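PDB 3FCY: xylan esterase 1 from Thermoanaerobacterium sp. 'JW/SL YS485', which probably removes acetyl groups from xylan and related acetylated sugars as a serine carbohydrate esterase of family CE7, and carries a bound calcium ion. Local coordinates for residues A110-S121 with F135-G146; V204-L215 with V224-L234. All blocks are in the same frame, centred on the assembly; numbering follows the deposited sequence.

Contact 1 of 2, residues A110-S121 with F135-G146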
loop_
_atom_site.group_PDB
_atom_site.type_symbol
_atom_site.label_atom_id
_atom_site.label_comp_id
_atom_site.label_asym_id
_atom_site.label_seq_id
_atom_site.Cartn_x
_atom_site.Cartn_y
_atom_site.Cartn_z
ATOM N N ALA A 110 10.411 -15.740 -40.885
ATOM C CA ALA A 110 10.326 -14.389 -40.356
ATOM C C ALA A 110 9.468 -14.420 -39.100
ATOM O O ALA A 110 8.561 -15.249 -38.965
ATOM C CB ALA A 110 9.712 -13.448 -41.394
ATOM N N LEU A 111 9.776 -13.526 -38.170
ATOM C CA LEU A 111 9.024 -13.425 -36.930
ATOM C C LEU A 111 8.523 -11.995 -36.791
ATOM O O LEU A 111 9.275 -11.048 -37.020
ATOM C CB LEU A 111 9.912 -13.771 -35.729
ATOM C CG LEU A 111 9.324 -13.457 -34.338
ATOM C CD1 LEU A 111 8.158 -14.389 -34.034
ATOM C CD2 LEU A 111 10.406 -13.621 -33.278
ATOM N N ILE A 112 7.253 -11.842 -36.430
ATOM C CA ILE A 112 6.678 -10.518 -36.228
ATOM C C ILE A 112 6.288 -10.393 -34.755
ATOM O O ILE A 112 5.425 -11.126 -34.266
ATOM C CB ILE A 112 5.416 -10.293 -37.089
ATOM C CG1 ILE A 112 5.730 -10.544 -38.568
ATOM C CG2 ILE A 112 4.926 -8.856 -36.912
ATOM C CD1 ILE A 112 4.500 -10.472 -39.477
ATOM N N ARG A 113 6.936 -9.475 -34.045
ATOM C CA ARG A 113 6.646 -9.266 -32.631
ATOM C C ARG A 113 5.686 -8.103 -32.412
ATOM O O ARG A 113 5.735 -7.095 -33.121
ATOM C CB ARG A 113 7.938 -8.993 -31.848
ATOM C CG ARG A 113 8.714 -10.224 -31.418
ATOM C CD ARG A 113 9.951 -9.802 -30.627
ATOM N NE ARG A 113 10.580 -10.904 -29.900
ATOM C CZ ARG A 113 10.039 -11.517 -28.849
ATOM N NH1 ARG A 113 8.850 -11.140 -28.392
ATOM N NH2 ARG A 113 10.694 -12.499 -28.241
ATOM N N PHE A 114 4.812 -8.263 -31.423
ATOM C CA PHE A 114 3.842 -7.240 -31.051
ATOM C C PHE A 114 4.093 -6.927 -29.577
ATOM O O PHE A 114 4.399 -7.826 -28.791
ATOM C CB PHE A 114 2.426 -7.760 -31.303
ATOM C CG PHE A 114 2.146 -8.037 -32.758
ATOM C CD1 PHE A 114 2.234 -7.011 -33.701
ATOM C CD2 PHE A 114 1.825 -9.321 -33.192
ATOM C CE1 PHE A 114 2.006 -7.258 -35.058
ATOM C CE2 PHE A 114 1.593 -9.583 -34.552
ATOM C CZ PHE A 114 1.686 -8.549 -35.485
ATOM N N HIS A 115 3.966 -5.659 -29.203
ATOM C CA HIS A 115 4.273 -5.243 -27.839
ATOM C C HIS A 115 3.122 -5.058 -26.860
ATOM O O HIS A 115 1.944 -5.070 -27.233
ATOM C CB HIS A 115 5.094 -3.953 -27.887
ATOM C CG HIS A 115 4.328 -2.772 -28.401
ATOM N ND1 HIS A 115 3.327 -2.163 -27.674
ATOM C CD2 HIS A 115 4.396 -2.106 -29.579
ATOM C CE1 HIS A 115 2.811 -1.173 -28.382
ATOM N NE2 HIS A 115 3.441 -1.117 -29.543
ATOM N N GLY A 116 3.501 -4.874 -25.598
ATOM C CA GLY A 116 2.546 -4.681 -24.526
ATOM C C GLY A 116 1.827 -3.343 -24.572
ATOM O O GLY A 116 2.243 -2.411 -25.261
ATOM N N TYR A 117 0.736 -3.265 -23.819
ATOM C CA TYR A 117 -0.106 -2.077 -23.739
ATOM C C TYR A 117 0.666 -0.839 -23.263
ATOM O O TYR A 117 1.232 -0.839 -22.172
ATOM C CB TYR A 117 -1.267 -2.382 -22.789
ATOM C CG TYR A 117 -2.502 -1.529 -22.960
ATOM C CD1 TYR A 117 -2.777 -0.887 -24.165
ATOM C CD2 TYR A 117 -3.438 -1.426 -21.928
ATOM C CE1 TYR A 117 -3.960 -0.162 -24.341
ATOM C CE2 TYR A 117 -4.620 -0.711 -22.093
ATOM C CZ TYR A 117 -4.877 -0.081 -23.298
ATOM O OH TYR A 117 -6.048 0.628 -23.457
ATOM N N SER A 118 0.678 0.200 -24.098
ATOM C CA SER A 118 1.345 1.477 -23.825
ATOM C C SER A 118 2.847 1.466 -24.109
ATOM O O SER A 118 3.517 2.495 -23.988
ATOM C CB SER A 118 1.106 1.928 -22.370
ATOM O OG SER A 118 2.038 1.341 -21.479
ATOM N N SER A 119 3.378 0.311 -24.500
ATOM C CA SER A 119 4.805 0.207 -24.788
ATOM C C SER A 119 5.076 0.459 -26.267
ATOM O O SER A 119 4.322 1.166 -26.932
ATOM C CB SER A 119 5.320 -1.181 -24.398
ATOM O OG SER A 119 6.734 -1.238 -24.493
ATOM N N ASN A 120 6.163 -0.114 -26.774
ATOM C CA ASN A 120 6.535 0.026 -28.177
ATOM C C ASN A 120 7.421 -1.156 -28.582
ATOM O O ASN A 120 7.644 -2.065 -27.786
ATOM C CB ASN A 120 7.268 1.355 -28.421
ATOM C CG ASN A 120 8.528 1.492 -27.588
ATOM O OD1 ASN A 120 9.283 0.537 -27.421
ATOM N ND2 ASN A 120 8.772 2.694 -27.077
ATOM N N SER A 121 7.929 -1.130 -29.810
ATOM C CA SER A 121 8.770 -2.208 -30.325
ATOM C C SER A 121 10.061 -2.450 -29.537
ATOM O O SER A 121 10.741 -3.452 -29.753
ATOM C CB SER A 121 9.102 -1.951 -31.802
ATOM O OG SER A 121 9.869 -0.770 -31.959
ATOM N N PHE A 135 16.462 -15.633 -39.013
ATOM C CA PHE A 135 15.132 -15.068 -39.231
ATOM C C PHE A 135 15.186 -13.590 -39.581
ATOM O O PHE A 135 16.127 -12.887 -39.212
ATOM C CB PHE A 135 14.275 -15.136 -37.962
ATOM C CG PHE A 135 13.566 -16.437 -37.739
ATOM C CD1 PHE A 135 12.228 -16.434 -37.347
ATOM C CD2 PHE A 135 14.238 -17.653 -37.823
ATOM C CE1 PHE A 135 11.566 -17.625 -37.032
ATOM C CE2 PHE A 135 13.588 -18.853 -37.512
ATOM C CZ PHE A 135 12.248 -18.836 -37.113
ATOM N N THR A 136 14.163 -13.133 -40.299
ATOM C CA THR A 136 14.005 -11.717 -40.574
ATOM C C THR A 136 13.105 -11.409 -39.377
ATOM O O THR A 136 12.209 -12.200 -39.065
ATOM C CB THR A 136 13.224 -11.444 -41.880
ATOM O OG1 THR A 136 14.147 -11.318 -42.964
ATOM C CG2 THR A 136 12.412 -10.148 -41.771
ATOM N N VAL A 137 13.352 -10.304 -38.681
ATOM C CA VAL A 137 12.529 -9.966 -37.521
ATOM C C VAL A 137 11.885 -8.594 -37.672
ATOM O O VAL A 137 12.556 -7.613 -38.004
ATOM C CB VAL A 137 13.357 -9.989 -36.206
ATOM C CG1 VAL A 137 12.470 -9.610 -35.013
ATOM C CG2 VAL A 137 13.957 -11.375 -35.995
ATOM N N VAL A 138 10.580 -8.541 -37.423
ATOM C CA VAL A 138 9.816 -7.303 -37.521
ATOM C C VAL A 138 9.073 -7.071 -36.205
ATOM O O VAL A 138 8.508 -8.001 -35.637
ATOM C CB VAL A 138 8.784 -7.377 -38.677
ATOM C CG1 VAL A 138 8.024 -6.061 -38.791
ATOM C CG2 VAL A 138 9.495 -7.693 -39.990
ATOM N N ALA A 139 9.093 -5.833 -35.719
ATOM C CA ALA A 139 8.412 -5.474 -34.473
ATOM C C ALA A 139 7.603 -4.206 -34.728
ATOM O O ALA A 139 8.166 -3.122 -34.875
ATOM C CB ALA A 139 9.431 -5.241 -33.364
ATOM N N MET A 140 6.283 -4.358 -34.767
ATOM C CA MET A 140 5.363 -3.254 -35.044
ATOM C C MET A 140 5.001 -2.400 -33.833
ATOM O O MET A 140 4.897 -2.903 -32.711
ATOM C CB MET A 140 4.069 -3.813 -35.649
ATOM C CG MET A 140 3.076 -2.761 -36.136
ATOM S SD MET A 140 1.437 -3.462 -36.470
ATOM C CE MET A 140 0.646 -3.234 -34.867
ATOM N N ASP A 141 4.818 -1.104 -34.069
ATOM C CA ASP A 141 4.409 -0.186 -33.012
ATOM C C ASP A 141 2.905 -0.022 -33.170
ATOM O O ASP A 141 2.410 0.145 -34.289
ATOM C CB ASP A 141 5.075 1.187 -33.155
ATOM C CG ASP A 141 6.523 1.187 -32.710
ATOM O OD1 ASP A 141 6.891 0.338 -31.867
ATOM O OD2 ASP A 141 7.288 2.053 -33.189
ATOM N N VAL A 142 2.177 -0.088 -32.059
ATOM C CA VAL A 142 0.730 0.074 -32.096
ATOM C C VAL A 142 0.411 1.560 -32.249
ATOM O O VAL A 142 1.109 2.409 -31.694
ATOM C CB VAL A 142 0.067 -0.464 -30.803
ATOM C CG1 VAL A 142 -1.417 -0.103 -30.780
ATOM C CG2 VAL A 142 0.236 -1.983 -30.727
ATOM N N ARG A 143 -0.633 1.864 -33.017
ATOM C CA ARG A 143 -1.053 3.246 -33.234
ATOM C C ARG A 143 -1.221 4.009 -31.926
ATOM O O ARG A 143 -1.816 3.505 -30.979
ATOM C CB ARG A 143 -2.395 3.291 -33.970
ATOM C CG ARG A 143 -2.401 2.653 -35.340
ATOM C CD ARG A 143 -3.772 2.787 -35.988
ATOM N NE ARG A 143 -3.782 2.194 -37.319
ATOM C CZ ARG A 143 -4.622 2.534 -38.290
ATOM N NH1 ARG A 143 -5.536 3.476 -38.082
ATOM N NH2 ARG A 143 -4.536 1.941 -39.474
ATOM N N GLY A 144 -0.694 5.226 -31.892
ATOM C CA GLY A 144 -0.828 6.084 -30.726
ATOM C C GLY A 144 -0.357 5.621 -29.359
ATOM O O GLY A 144 -0.777 6.193 -28.349
ATOM N N GLN A 145 0.498 4.603 -29.293
ATOM C CA GLN A 145 0.978 4.169 -27.990
ATOM C C GLN A 145 2.396 4.689 -27.730
ATOM O O GLN A 145 2.659 5.875 -27.950
ATOM C CB GLN A 145 0.865 2.639 -27.850
ATOM C CG GLN A 145 -0.597 2.181 -27.947
ATOM C CD GLN A 145 -0.865 0.784 -27.403
ATOM O OE1 GLN A 145 0.045 0.086 -26.948
ATOM N NE2 GLN A 145 -2.131 0.373 -27.447
ATOM N N GLY A 146 3.308 3.837 -27.278
ATOM C CA GLY A 146 4.649 4.318 -26.978
ATOM C C GLY A 146 5.646 4.426 -28.118
ATOM O O GLY A 146 6.781 4.857 -27.903
HETATM O O HOH W 1 6.602 -4.773 -31.274
HETATM O O HOH W 2 2.679 -4.372 -31.613
HETATM O O HOH W 3 3.521 1.958 -30.029
HETATM O O HOH W 4 9.647 2.219 -32.032
#

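Contact 2 of 2, residues V204-L215 with V224-L234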
loop_
_atom_site.group_PDB
_atom_site.type_symbol
_atom_site.label_atom_id
_atom_site.label_comp_id
_atom_site.label_asym_id
_atom_site.label_seq_id
_atom_site.Cartn_x
_atom_site.Cartn_y
_atom_site.Cartn_z
ATOM N N VAL A 204 4.318 -15.196 -35.463
ATOM C CA VAL A 204 4.032 -13.956 -34.747
ATOM C C VAL A 204 4.090 -14.255 -33.255
ATOM O O VAL A 204 3.763 -15.364 -32.824
ATOM C CB VAL A 204 2.639 -13.389 -35.126
ATOM C CG1 VAL A 204 2.560 -13.185 -36.639
ATOM C CG2 VAL A 204 1.540 -14.326 -34.668
ATOM N N MET A 205 4.494 -13.264 -32.466
ATOM C CA MET A 205 4.637 -13.461 -31.030
ATOM C C MET A 205 4.526 -12.172 -30.223
ATOM O O MET A 205 4.805 -11.085 -30.725
ATOM C CB MET A 205 5.993 -14.126 -30.768
ATOM C CG MET A 205 6.410 -14.239 -29.319
ATOM S SD MET A 205 7.929 -15.220 -29.175
ATOM C CE MET A 205 9.032 -14.241 -30.142
ATOM N N GLY A 206 4.119 -12.306 -28.963
ATOM C CA GLY A 206 4.000 -11.151 -28.099
ATOM C C GLY A 206 3.380 -11.461 -26.750
ATOM O O GLY A 206 2.664 -12.457 -26.598
ATOM N N PRO A 207 3.667 -10.629 -25.734
ATOM C CA PRO A 207 3.119 -10.826 -24.388
ATOM C C PRO A 207 1.987 -9.831 -24.102
ATOM O O PRO A 207 2.007 -8.705 -24.592
ATOM C CB PRO A 207 4.333 -10.583 -23.503
ATOM C CG PRO A 207 4.972 -9.390 -24.201
ATOM C CD PRO A 207 4.843 -9.734 -25.694
ATOM N N SER A 208 1.008 -10.251 -23.302
ATOM C CA SER A 208 -0.120 -9.392 -22.939
ATOM C C SER A 208 -0.810 -8.824 -24.182
ATOM O O SER A 208 -1.342 -9.589 -24.988
ATOM C CB SER A 208 0.367 -8.257 -22.029
ATOM O OG SER A 208 -0.723 -7.675 -21.332
ATOM N N GLN A 209 -0.819 -7.497 -24.342
ATOM C CA GLN A 209 -1.448 -6.903 -25.529
ATOM C C GLN A 209 -0.841 -7.534 -26.781
ATOM O O GLN A 209 -1.548 -7.832 -27.741
ATOM C CB GLN A 209 -1.233 -5.385 -25.597
ATOM C CG GLN A 209 -1.831 -4.754 -26.872
ATOM C CD GLN A 209 -1.488 -3.278 -27.046
ATOM O OE1 GLN A 209 -0.325 -2.911 -27.220
ATOM N NE2 GLN A 209 -2.506 -2.430 -27.001
ATOM N N GLY A 210 0.476 -7.732 -26.754
ATOM C CA GLY A 210 1.171 -8.332 -27.880
ATOM C C GLY A 210 0.720 -9.760 -28.119
ATOM O O GLY A 210 0.773 -10.262 -29.245
ATOM N N GLY A 211 0.288 -10.421 -27.050
ATOM C CA GLY A 211 -0.192 -11.787 -27.166
ATOM C C GLY A 211 -1.583 -11.783 -27.772
ATOM O O GLY A 211 -1.962 -12.706 -28.496
ATOM N N GLY A 212 -2.348 -10.736 -27.469
ATOM C CA GLY A 212 -3.688 -10.620 -28.009
ATOM C C GLY A 212 -3.603 -10.275 -29.484
ATOM O O GLY A 212 -4.370 -10.783 -30.302
ATOM N N LEU A 213 -2.657 -9.403 -29.817
ATOM C CA LEU A 213 -2.433 -8.987 -31.192
ATOM C C LEU A 213 -1.894 -10.142 -32.032
ATOM O O LEU A 213 -2.147 -10.208 -33.236
ATOM C CB LEU A 213 -1.447 -7.816 -31.240
ATOM C CG LEU A 213 -1.954 -6.491 -30.662
ATOM C CD1 LEU A 213 -0.858 -5.437 -30.756
ATOM C CD2 LEU A 213 -3.197 -6.042 -31.425
ATOM N N SER A 214 -1.130 -11.035 -31.406
ATOM C CA SER A 214 -0.581 -12.192 -32.118
ATOM C C SER A 214 -1.727 -13.093 -32.564
ATOM O O SER A 214 -1.730 -13.600 -33.686
ATOM C CB SER A 214 0.371 -12.989 -31.217
ATOM O OG SER A 214 1.593 -12.300 -31.045
ATOM N N LEU A 215 -2.698 -13.289 -31.678
ATOM C CA LEU A 215 -3.856 -14.119 -31.989
ATOM C C LEU A 215 -4.683 -13.452 -33.086
ATOM O O LEU A 215 -5.096 -14.105 -34.046
ATOM C CB LEU A 215 -4.719 -14.321 -30.740
ATOM C CG LEU A 215 -4.087 -15.079 -29.568
ATOM C CD1 LEU A 215 -4.993 -14.981 -28.352
ATOM C CD2 LEU A 215 -3.852 -16.540 -29.949
ATOM N N VAL A 224 -0.335 -17.110 -41.594
ATOM C CA VAL A 224 0.643 -17.147 -40.507
ATOM C C VAL A 224 0.758 -18.589 -40.022
ATOM O O VAL A 224 -0.239 -19.214 -39.671
ATOM C CB VAL A 224 0.220 -16.228 -39.345
ATOM C CG1 VAL A 224 1.087 -16.489 -38.124
ATOM C CG2 VAL A 224 0.345 -14.775 -39.780
ATOM N N ARG A 225 1.987 -19.095 -39.991
ATOM C CA ARG A 225 2.272 -20.483 -39.622
ATOM C C ARG A 225 2.461 -20.825 -38.134
ATOM O O ARG A 225 2.068 -21.915 -37.697
ATOM C CB ARG A 225 3.502 -20.950 -40.411
ATOM C CG ARG A 225 3.706 -22.450 -40.435
ATOM C CD ARG A 225 2.586 -23.147 -41.193
ATOM N NE ARG A 225 2.803 -24.589 -41.242
ATOM C CZ ARG A 225 2.745 -25.393 -40.185
ATOM N NH1 ARG A 225 2.468 -24.899 -38.983
ATOM N NH2 ARG A 225 2.981 -26.693 -40.328
ATOM N N LYS A 226 3.074 -19.920 -37.370
ATOM C CA LYS A 226 3.312 -20.143 -35.938
ATOM C C LYS A 226 2.816 -18.970 -35.095
ATOM O O LYS A 226 2.910 -17.810 -35.508
ATOM C CB LYS A 226 4.808 -20.349 -35.656
ATOM C CG LYS A 226 5.397 -21.661 -36.161
ATOM C CD LYS A 226 4.771 -22.880 -35.509
ATOM C CE LYS A 226 5.464 -24.145 -35.989
ATOM N NZ LYS A 226 4.830 -25.398 -35.510
ATOM N N VAL A 227 2.306 -19.275 -33.905
ATOM C CA VAL A 227 1.786 -18.240 -33.015
ATOM C C VAL A 227 2.179 -18.444 -31.555
ATOM O O VAL A 227 1.878 -19.480 -30.963
ATOM C CB VAL A 227 0.241 -18.183 -33.064
ATOM C CG1 VAL A 227 -0.259 -16.956 -32.311
ATOM C CG2 VAL A 227 -0.245 -18.181 -34.509
ATOM N N VAL A 228 2.865 -17.461 -30.983
ATOM C CA VAL A 228 3.236 -17.531 -29.574
ATOM C C VAL A 228 2.489 -16.394 -28.886
ATOM O O VAL A 228 2.726 -15.215 -29.168
ATOM C CB VAL A 228 4.758 -17.376 -29.349
ATOM C CG1 VAL A 228 5.057 -17.321 -27.849
ATOM C CG2 VAL A 228 5.505 -18.566 -29.973
ATOM N N SER A 229 1.566 -16.763 -28.006
ATOM C CA SER A 229 0.755 -15.795 -27.278
ATOM C C SER A 229 0.946 -15.966 -25.776
ATOM O O SER A 229 0.467 -16.934 -25.177
ATOM C CB SER A 229 -0.717 -15.979 -27.651
ATOM O OG SER A 229 -1.525 -14.987 -27.052
ATOM N N GLU A 230 1.652 -15.016 -25.175
ATOM C CA GLU A 230 1.938 -15.043 -23.748
ATOM C C GLU A 230 0.933 -14.222 -22.952
ATOM O O GLU A 230 0.784 -13.023 -23.181
ATOM C CB GLU A 230 3.358 -14.531 -23.512
ATOM C CG GLU A 230 4.402 -15.394 -24.194
ATOM C CD GLU A 230 5.810 -14.862 -24.057
ATOM O OE1 GLU A 230 6.247 -14.599 -22.919
ATOM O OE2 GLU A 230 6.488 -14.722 -25.093
ATOM N N TYR A 231 0.259 -14.878 -22.008
ATOM C CA TYR A 231 -0.756 -14.234 -21.172
ATOM C C TYR A 231 -1.453 -13.110 -21.931
ATOM O O TYR A 231 -1.348 -11.935 -21.573
ATOM C CB TYR A 231 -0.137 -13.715 -19.859
ATOM C CG TYR A 231 1.227 -13.054 -19.961
ATOM C CD1 TYR A 231 1.362 -11.666 -19.896
ATOM C CD2 TYR A 231 2.388 -13.820 -20.052
ATOM C CE1 TYR A 231 2.625 -11.058 -19.910
ATOM C CE2 TYR A 231 3.651 -13.225 -20.069
ATOM C CZ TYR A 231 3.764 -11.846 -19.995
ATOM O OH TYR A 231 5.011 -11.264 -19.996
ATOM N N PRO A 232 -2.194 -13.472 -22.991
ATOM C CA PRO A 232 -2.922 -12.523 -23.840
ATOM C C PRO A 232 -3.912 -11.588 -23.154
ATOM O O PRO A 232 -4.644 -11.970 -22.241
ATOM C CB PRO A 232 -3.594 -13.426 -24.874
ATOM C CG PRO A 232 -3.811 -14.710 -24.116
ATOM C CD PRO A 232 -2.502 -14.862 -23.379
ATOM N N PHE A 233 -3.898 -10.350 -23.629
ATOM C CA PHE A 233 -4.758 -9.264 -23.169
ATOM C C PHE A 233 -5.794 -9.129 -24.294
ATOM O O PHE A 233 -5.590 -9.678 -25.378
ATOM C CB PHE A 233 -3.895 -8.000 -23.057
ATOM C CG PHE A 233 -4.631 -6.759 -22.619
ATOM C CD1 PHE A 233 -5.314 -6.718 -21.408
ATOM C CD2 PHE A 233 -4.555 -5.593 -23.385
ATOM C CE1 PHE A 233 -5.903 -5.532 -20.962
ATOM C CE2 PHE A 233 -5.139 -4.408 -22.948
ATOM C CZ PHE A 233 -5.814 -4.378 -21.733
ATOM N N LEU A 234 -6.894 -8.425 -24.038
ATOM C CA LEU A 234 -7.946 -8.212 -25.041
ATOM C C LEU A 234 -8.818 -9.440 -25.291
ATOM O O LEU A 234 -9.252 -9.687 -26.420
ATOM C CB LEU A 234 -7.333 -7.762 -26.373
ATOM C CG LEU A 234 -6.435 -6.520 -26.358
ATOM C CD1 LEU A 234 -5.869 -6.310 -27.757
ATOM C CD2 LEU A 234 -7.224 -5.293 -25.898
#

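Contact 1 of 2, residues A110-S121 with F135-G146
With chi1 at 67°, His115 folds its imidazole back between its own backbone N and carbonyl carbon, which turns NE2 onto the loop after strand 136-140; Val142 N donates to it over 3.0 Å, tilted from the ring plane. CG2 of Val142 lies against the same corner of the ring, 3.5 Å from NE2. At the ring's other nitrogen, ND1 donates in the ring plane to Gly116 O, and the two bonds together fix the ring's rotation, while the backbone of Ser119 and Asn120 lies over one face. The 116-119 type II turn then brings the chain back to the second segment. Ser119 O accepts a bent bond from Gly146 N, and Asn120 ND2 reaches Gly146 O at 3.1 Å from above the carbonyl plane, while its OD1 accepts from Gly122 N. Asp141 OD1 takes the N-H of Ser121 at 2.7 Å, and OD2 of the same carboxylate is held by His96 and the backbone of Gln148. Ahead of these loops in the chain, strands 110-114 and 136-140 run parallel at 19°, joined by bonds such as Arg113 N to Val138 O (2.7 Å). Met140 SD sits at the edge of the Phe114 ring, 5.4 Å from the centroid, a Met-aromatic contact. Strand 108-114, helix 128-131 and strand 136-140 form a beta-alpha-beta unit in the central sheet of an alpha/beta hydrolase, with the predicted substrate-binding Tyr117 on the loop after the first strand.

Contact 2 of 2, residues V204-L215 with V224-L234
Val228 packs alongside Met205 on one face of the sheet, its CB 3.5 Å from Met205 CG, both side chains pointing the same way. On the other face Val204 CG2 meets Val227 CG1 at 4.0 Å, and the side chain of Val224, from the loop before the strand, crosses that of Val204 at about a right angle, CG1 to CG1. Leu215, reaching back from helix 209-215, lays CD1 against Pro232 CB and its CG against the hydroxyl of Ser229. That hydroxyl donates to Gly211 O at 2.7 Å from above the carbonyl plane, tying strand 226-230 to the helix; Ser229 OG stands anti to its own N (chi1 -175°), which directs it to the carbonyl of Gly211. Gly211 and Gly212 let the helix come this close. Parallel backbone bonds continue to Ser208 N, which donates to Glu230 O over 2.8 Å. Ser208 O is gripped by Gly212 N within the helix and by Phe233 N at 3.0 Å, the latter above its carbonyl plane. Ser208 itself has phi 54° and psi -118°, a strained backbone that lifts OG toward its hydrogen-bond partner His327. Strand, tight turn and helix, with Gly206, Ser208 and Gly210 in the GxSxG pattern, fit the nucleophile elbow of an alpha/beta hydrolase, Ser208 being the predicted nucleophile.

Overall arrangement
Both contacts are buried and belong to one mixed sheet, in which strands 108-114 and 202-207 are neighbours: backbone pairs Phe114 N with Met205 O and Ile112 O with Met205 N probably join them by hydrogen bonds. Contact 2 lies nearer the centre of the chain and includes a helix packed on its strand, where glycines permit close approach. Contact 1 consists of strands and loops; its polar part is richer, with an imidazole, a carboxylate and bridging waters, and its loops reach two neighbouring subunits, whereas no other chain touches contact 2. Near the predicted active site the two converge, as Tyr117 meets the ring of Phe233 beside Ser208.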